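Local coordinates for protein acetylene hydratase (Pelobacter acetylenicus, PDB 2E7Z) that hydrates acetylene to acetaldehyde without net redox chemistry, using a tungsten-bis(molybdopterin guanine dinucleotide) cofactor and a [4Fe-4S] cluster, at residues Arg147-Tyr153 with Phe381-Phe387. Sequence-based numbering, arbitrary orientation.
Sequences RVTHGSY and FHNMGAF
F381 lays its CB over one face of the R147 guanidinium, where the C-terminal end of helix 140-150 meets an irregular loop between helices 369-376 and 391-400, in the buried interior of this DMSO reductase-family enzyme. NH1 of R147 lies 2.7 Å from F381 O, but the angle is too poor for a hydrogen bond; R147 NH2 instead donates to water 1 at 2.8 Å, and the same water accepts from F381 N. A leucine in place of R147 would probably leave water 1 without its donor from the helix, and F381 CB without its flat cover. S152 OG sits in the plane of the F381 ring at its edge, 3.7 Å from CE2, and hydrogen-bonds G325 O. N383 supplies the direct bond: OD1 accepts from Y153 N at 2.9 Å, in the carbonyl plane on a lone pair, with an N-H...O angle of 161°. Its ND2 donates to water 3, which in turn donates to S152 OG and Y153 O; water 2 donates to N383 O and accepts a weak bond from R147 NH1. M384, its side chain about 7 Å from that of cofactor-binding I110, makes an oblique Met-aromatic contact, SD 4.8 Å from the Y153 ring centroid, and its CE touches Y153 CE2 at 3.7 Å.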
ATOM      1  N   ARG A 147      -3.276 -11.646   9.611  1.00 14.50           N
ATOM      2  CA  ARG A 147      -2.854 -11.933  10.972  1.00 16.35           C
ATOM      3  C   ARG A 147      -3.957 -12.498  11.848  1.00 16.06           C
ATOM      4  O   ARG A 147      -3.736 -13.448  12.613  1.00 16.91           O
ATOM      5  CB  ARG A 147      -2.254 -10.701  11.584  1.00 16.65           C
ATOM      6  CG  ARG A 147      -0.869 -10.497  11.039  1.00 18.74           C
ATOM      7  CD  ARG A 147      -0.223  -9.379  11.725  1.00 18.80           C
ATOM      8  NE  ARG A 147       0.072  -9.696  13.120  1.00 17.60           N
ATOM      9  CZ  ARG A 147       0.472  -8.806  14.012  1.00 19.53           C
ATOM     10  NH1 ARG A 147       0.647  -7.516  13.636  1.00 18.73           N
ATOM     11  NH2 ARG A 147       0.727  -9.220  15.252  1.00 16.16           N
ATOM     12  N   VAL A 148      -5.164 -11.971  11.722  1.00 16.58           N
ATOM     13  CA  VAL A 148      -6.263 -12.571  12.498  1.00 17.18           C
ATOM     14  C   VAL A 148      -6.612 -13.977  12.003  1.00 17.19           C
ATOM     15  O   VAL A 148      -7.155 -14.807  12.761  1.00 18.36           O
ATOM     16  CB  VAL A 148      -7.539 -11.691  12.553  1.00 17.50           C
ATOM     17  CG1 VAL A 148      -7.199 -10.308  13.102  1.00 17.46           C
ATOM     18  CG2 VAL A 148      -8.249 -11.607  11.196  1.00 18.28           C
ATOM     19  N   THR A 149      -6.298 -14.255  10.738  1.00 16.71           N
ATOM     20  CA  THR A 149      -6.641 -15.541  10.136  1.00 16.93           C
ATOM     21  C   THR A 149      -5.542 -16.568  10.383  1.00 16.05           C
ATOM     22  O   THR A 149      -5.833 -17.707  10.753  1.00 17.23           O
ATOM     23  CB  THR A 149      -6.908 -15.417   8.622  1.00 17.20           C
ATOM     24  OG1 THR A 149      -7.881 -14.395   8.366  1.00 17.12           O
ATOM     25  CG2 THR A 149      -7.423 -16.746   8.056  1.00 17.61           C
ATOM     26  N   HIS A 150      -4.279 -16.173  10.173  1.00 15.88           N
ATOM     27  CA  HIS A 150      -3.168 -17.125  10.302  1.00 16.13           C
ATOM     28  C   HIS A 150      -1.884 -16.491  10.802  1.00 15.11           C
ATOM     29  O   HIS A 150      -0.793 -17.018  10.550  1.00 15.42           O
ATOM     30  CB  HIS A 150      -2.920 -17.899   9.001  1.00 16.56           C
ATOM     31  CG  HIS A 150      -2.910 -17.038   7.785  1.00 15.87           C
ATOM     32  ND1 HIS A 150      -1.861 -16.196   7.478  1.00 16.26           N
ATOM     33  CD2 HIS A 150      -3.833 -16.860   6.812  1.00 16.23           C
ATOM     34  CE1 HIS A 150      -2.135 -15.552   6.358  1.00 17.28           C
ATOM     35  NE2 HIS A 150      -3.323 -15.942   5.931  1.00 16.90           N
ATOM     36  N   GLY A 151      -2.013 -15.378  11.520  1.00 14.15           N
ATOM     37  CA  GLY A 151      -0.935 -14.868  12.357  1.00 14.05           C
ATOM     38  C   GLY A 151       0.176 -14.049  11.713  1.00 14.02           C
ATOM     39  O   GLY A 151       1.016 -13.482  12.413  1.00 14.49           O
ATOM     40  N   SER A 152       0.186 -14.025  10.389  1.00 13.28           N
ATOM     41  CA  SER A 152       1.264 -13.403   9.623  1.00 13.28           C
ATOM     42  C   SER A 152       0.855 -13.318   8.164  1.00 13.49           C
ATOM     43  O   SER A 152       0.203 -14.241   7.636  1.00 13.71           O
ATOM     44  CB  SER A 152       2.520 -14.267   9.743  1.00 13.78           C
ATOM     45  OG  SER A 152       3.639 -13.617   9.175  1.00 14.78           O
ATOM     46  N   TYR A 153       1.255 -12.226   7.517  1.00 13.20           N
ATOM     47  CA  TYR A 153       0.991 -11.965   6.111  1.00 12.59           C
ATOM     48  C   TYR A 153       1.714 -12.979   5.225  1.00 12.65           C
ATOM     49  O   TYR A 153       2.885 -13.295   5.466  1.00 13.07           O
ATOM     50  CB  TYR A 153       1.397 -10.517   5.808  1.00 12.01           C
ATOM     51  CG  TYR A 153       1.280 -10.064   4.380  1.00 11.40           C
ATOM     52  CD1 TYR A 153       0.038  -9.750   3.803  1.00 11.13           C
ATOM     53  CD2 TYR A 153       2.427  -9.918   3.596  1.00 10.30           C
ATOM     54  CE1 TYR A 153      -0.025  -9.300   2.473  1.00 11.52           C
ATOM     55  CE2 TYR A 153       2.370  -9.483   2.284  1.00 11.75           C
ATOM     56  CZ  TYR A 153       1.153  -9.169   1.718  1.00 12.44           C
ATOM     57  OH  TYR A 153       1.135  -8.730   0.419  1.00 14.73           O
ATOM     58  N   PHE A 381       4.319  -7.316  16.652  1.00 11.63           N
ATOM     59  CA  PHE A 381       4.897  -7.740  15.392  1.00 11.57           C
ATOM     60  C   PHE A 381       4.366  -6.745  14.391  1.00 10.87           C
ATOM     61  O   PHE A 381       3.205  -6.768  14.020  1.00 10.87           O
ATOM     62  CB  PHE A 381       4.442  -9.177  15.103  1.00 11.40           C
ATOM     63  CG  PHE A 381       4.808  -9.710  13.745  1.00 12.56           C
ATOM     64  CD1 PHE A 381       5.881  -9.228  13.011  1.00 12.90           C
ATOM     65  CD2 PHE A 381       4.075 -10.780  13.215  1.00 12.89           C
ATOM     66  CE1 PHE A 381       6.180  -9.766  11.760  1.00 12.82           C
ATOM     67  CE2 PHE A 381       4.382 -11.334  11.973  1.00 14.12           C
ATOM     68  CZ  PHE A 381       5.445 -10.831  11.245  1.00 13.43           C
ATOM     69  N   HIS A 382       5.242  -5.829  13.970  1.00 10.39           N
ATOM     70  CA  HIS A 382       4.889  -4.772  13.010  1.00  9.69           C
ATOM     71  C   HIS A 382       4.963  -5.413  11.633  1.00  9.57           C
ATOM     72  O   HIS A 382       5.935  -5.231  10.906  1.00  9.82           O
ATOM     73  CB  HIS A 382       5.865  -3.608  13.135  1.00 10.19           C
ATOM     74  CG  HIS A 382       5.506  -2.441  12.282  1.00  9.65           C
ATOM     75  ND1 HIS A 382       6.017  -2.275  11.013  1.00  8.41           N
ATOM     76  CD2 HIS A 382       4.696  -1.381  12.516  1.00  8.43           C
ATOM     77  CE1 HIS A 382       5.557  -1.136  10.514  1.00  8.61           C
ATOM     78  NE2 HIS A 382       4.742  -0.583  11.398  1.00  8.75           N
ATOM     79  N   ASN A 383       3.925  -6.172  11.286  1.00  9.31           N
ATOM     80  CA  ASN A 383       3.924  -6.927  10.038  1.00  9.85           C
ATOM     81  C   ASN A 383       3.494  -6.053   8.868  1.00  9.51           C
ATOM     82  O   ASN A 383       2.312  -5.698   8.727  1.00  9.87           O
ATOM     83  CB  ASN A 383       3.004  -8.128  10.262  1.00 10.33           C
ATOM     84  CG  ASN A 383       3.079  -9.211   9.162  1.00 11.54           C
ATOM     85  OD1 ASN A 383       2.181 -10.048   9.107  1.00 13.80           O
ATOM     86  ND2 ASN A 383       4.106  -9.216   8.318  1.00 11.16           N
ATOM     87  N   MET A 384       4.488  -5.703   8.039  1.00  9.00           N
ATOM     88  CA  MET A 384       4.362  -4.815   6.856  1.00  9.33           C
ATOM     89  C   MET A 384       4.128  -3.375   7.302  1.00  9.06           C
ATOM     90  O   MET A 384       5.069  -2.574   7.270  1.00  8.44           O
ATOM     91  CB  MET A 384       3.286  -5.323   5.858  1.00  9.96           C
ATOM     92  CG  MET A 384       3.344  -6.840   5.533  1.00 10.76           C
ATOM     93  SD  MET A 384       4.973  -7.453   5.017  1.00 11.31           S
ATOM     94  CE  MET A 384       4.921  -7.000   3.261  1.00 13.70           C
ATOM     95  N   GLY A 385       2.917  -3.073   7.779  1.00  8.65           N
ATOM     96  CA  GLY A 385       2.587  -1.756   8.370  1.00  8.65           C
ATOM     97  C   GLY A 385       1.525  -2.069   9.393  1.00  9.03           C
ATOM     98  O   GLY A 385       0.588  -2.801   9.068  1.00 10.60           O
ATOM     99  N   ALA A 386       1.683  -1.597  10.632  1.00  8.54           N
ATOM    100  CA  ALA A 386       0.799  -2.048  11.696  1.00  9.27           C
ATOM    101  C   ALA A 386       0.650  -1.033  12.789  1.00  8.81           C
ATOM    102  O   ALA A 386       1.477  -0.128  12.965  1.00  9.13           O
ATOM    103  CB  ALA A 386       1.314  -3.386  12.294  1.00  9.49           C
ATOM    104  N   PHE A 387      -0.420  -1.232  13.548  1.00  8.56           N
ATOM    105  CA  PHE A 387      -0.755  -0.418  14.731  1.00  8.50           C
ATOM    106  C   PHE A 387      -0.971   1.002  14.233  1.00  8.04           C
ATOM    107  O   PHE A 387      -0.185   1.936  14.474  1.00  8.57           O
ATOM    108  CB  PHE A 387       0.305  -0.526  15.832  1.00  8.93           C
ATOM    109  CG  PHE A 387       0.814  -1.935  16.025  1.00  8.81           C
ATOM    110  CD1 PHE A 387      -0.072  -2.965  16.307  1.00 10.66           C
ATOM    111  CD2 PHE A 387       2.162  -2.250  15.931  1.00 10.50           C
ATOM    112  CE1 PHE A 387       0.363  -4.274  16.460  1.00 11.53           C
ATOM    113  CE2 PHE A 387       2.612  -3.580  16.125  1.00 12.08           C
ATOM    114  CZ  PHE A 387       1.691  -4.584  16.382  1.00 11.25           C
TER
HETATM  115  O   HOH W   1       1.522  -7.996  17.689  1.00 12.54           O
HETATM  116  O   HOH W   2       0.144  -6.242  10.615  1.00 13.18           O
HETATM  117  O   HOH W   3       4.512 -11.860   7.192  1.00  9.47           O